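PDB 2QF4: cell shape determining protein MreC from Streptococcus pneumoniae, which helps form and maintain cell shape, probably as part of the elongasome that synthesizes peripheral peptidoglycan. Local coordinates for residues A[89-93]-A[94-98]. Numbering follows the deposited sequence.
Sequences IGYDK and ENDVL
The turn of the β-hairpin formed by strands 82-92 and 97-101 is organised around Asp92, whose carboxylate accepts hydrogen bonds from the backbone of Glu94 and Asn95. A chi1 of 179° carries CG of Asp92 away from its own N and brings OD2 to two amides: Glu94 N, 2.9 Å away and nearly in line with the C-O bond, and Asn95 N, which approaches from above the carboxylate plane. The other oxygen, OD1, accepts an almost straight hydrogen bond of 2.9 Å from Asn95 ND2; carboxylate and amide planes stand 79° apart, and the acceptor lies in the plane of the amide. At the hairpin's end Asp92 and Val97 form an antiparallel hydrogen-bonded pair, Asp92 N to Val97 O being 2.8 Å, and Asp96 joins Val97 opposite Asp92 in a G1 β-bulge, Asp96 taking a left-handed backbone conformation (phi 51°). Both strands belong to one of the domain's two six-stranded barrels, and Tyr91 and Leu98 both rest on Leu151 of strand 146-151. On the face of the hairpin that carries these two side chains, away from those of Asp92 and Val97, Val97 O sits over one face of the Tyr91 ring, 3.3 Å from CD2, and the Tyr91 OH reaches to 3.3 Å from Asp96 CA. Beyond it, Leu98 CD1 packs on Gly90 O at 3.5 Å, where Ile89 and Gly90 face Lys99 in a classic bulge.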
loop_
_atom_site.group_PDB
_atom_site.type_symbol
_atom_site.label_atom_id
_atom_site.label_comp_id
_atom_site.label_asym_id
_atom_site.label_seq_id
_atom_site.Cartn_x
_atom_site.Cartn_y
_atom_site.Cartn_z
ATOM N N ILE A 89 4.559 -0.832 7.704
ATOM C CA ILE A 89 5.297 0.081 8.616
ATOM C C ILE A 89 6.532 0.691 7.968
ATOM O O ILE A 89 7.081 1.629 8.525
ATOM C CB ILE A 89 5.635 -0.630 9.957
ATOM C CG1 ILE A 89 6.532 -1.846 9.739
ATOM C CG2 ILE A 89 4.352 -0.961 10.706
ATOM C CD1 ILE A 89 7.238 -2.374 11.026
ATOM N N GLY A 90 6.974 0.200 6.816
ATOM C CA GLY A 90 8.166 0.756 6.177
ATOM C C GLY A 90 8.728 -0.168 5.149
ATOM O O GLY A 90 8.041 -1.093 4.709
ATOM N N TYR A 91 9.972 0.075 4.776
ATOM C CA TYR A 91 10.614 -0.603 3.661
ATOM C C TYR A 91 12.091 -0.668 3.966
ATOM O O TYR A 91 12.680 0.317 4.423
ATOM C CB TYR A 91 10.385 0.127 2.329
ATOM C CG TYR A 91 10.901 -0.550 1.108
ATOM C CD1 TYR A 91 12.129 -0.208 0.574
ATOM C CD2 TYR A 91 10.157 -1.508 0.456
ATOM C CE1 TYR A 91 12.607 -0.814 -0.582
ATOM C CE2 TYR A 91 10.653 -2.128 -0.703
ATOM C CZ TYR A 91 11.883 -1.774 -1.172
ATOM O OH TYR A 91 12.385 -2.322 -2.333
ATOM N N ASP A 92 12.677 -1.838 3.758
ATOM C CA ASP A 92 14.103 -2.046 3.938
ATOM C C ASP A 92 14.770 -1.953 2.597
ATOM O O ASP A 92 14.672 -2.859 1.763
ATOM C CB ASP A 92 14.315 -3.411 4.536
ATOM C CG ASP A 92 15.804 -3.758 4.762
ATOM O OD1 ASP A 92 16.039 -4.679 5.546
ATOM O OD2 ASP A 92 16.691 -3.145 4.146
ATOM N N LYS A 93 15.425 -0.809 2.373
ATOM C CA LYS A 93 16.020 -0.496 1.102
ATOM C C LYS A 93 17.206 -1.386 0.758
ATOM O O LYS A 93 17.463 -1.627 -0.401
ATOM C CB LYS A 93 16.440 0.984 1.073
ATOM C CG LYS A 93 15.245 1.909 1.238
ATOM C CD LYS A 93 15.647 3.370 1.447
ATOM C CE LYS A 93 14.497 4.263 1.228
ATOM N NZ LYS A 93 14.054 4.190 -0.200
ATOM N N GLU A 94 17.878 -1.934 1.750
ATOM C CA GLU A 94 19.060 -2.767 1.499
ATOM C C GLU A 94 18.679 -4.224 1.198
ATOM O O GLU A 94 19.470 -4.945 0.598
ATOM C CB GLU A 94 20.013 -2.722 2.701
ATOM C CG GLU A 94 20.542 -1.323 3.244
ATOM C CD GLU A 94 21.725 -1.518 4.166
ATOM O OE1 GLU A 94 21.638 -2.321 5.121
ATOM O OE2 GLU A 94 22.733 -0.801 3.979
ATOM N N ASN A 95 17.526 -4.706 1.677
ATOM C CA ASN A 95 17.034 -6.034 1.373
ATOM C C ASN A 95 15.857 -6.001 0.400
ATOM O O ASN A 95 15.350 -7.048 0.042
ATOM C CB ASN A 95 16.658 -6.742 2.676
ATOM C CG ASN A 95 17.897 -7.109 3.492
ATOM O OD1 ASN A 95 18.726 -7.890 3.006
ATOM N ND2 ASN A 95 18.075 -6.494 4.632
ATOM N N ASP A 96 15.486 -4.809 -0.052
ATOM C CA ASP A 96 14.413 -4.593 -1.055
ATOM C C ASP A 96 13.107 -5.325 -0.680
ATOM O O ASP A 96 12.505 -6.045 -1.465
ATOM C CB ASP A 96 14.912 -4.918 -2.483
ATOM C CG ASP A 96 16.035 -4.001 -2.936
ATOM O OD1 ASP A 96 16.186 -2.868 -2.420
ATOM O OD2 ASP A 96 16.757 -4.422 -3.861
ATOM N N VAL A 97 12.646 -5.060 0.530
ATOM C CA VAL A 97 11.410 -5.645 1.016
ATOM C C VAL A 97 10.603 -4.651 1.835
ATOM O O VAL A 97 11.126 -3.857 2.612
ATOM C CB VAL A 97 11.669 -6.925 1.882
ATOM C CG1 VAL A 97 12.107 -8.096 1.003
ATOM C CG2 VAL A 97 12.649 -6.665 3.027
ATOM N N LEU A 98 9.287 -4.749 1.651
ATOM C CA LEU A 98 8.299 -4.062 2.479
ATOM C C LEU A 98 8.177 -4.763 3.829
ATOM O O LEU A 98 8.260 -5.981 3.907
ATOM C CB LEU A 98 6.972 -4.132 1.727
ATOM C CG LEU A 98 5.828 -3.282 2.236
ATOM C CD1 LEU A 98 6.075 -1.829 1.906
ATOM C CD2 LEU A 98 4.528 -3.823 1.631
HETATM O O HOH W 1 18.952 -3.005 5.866
#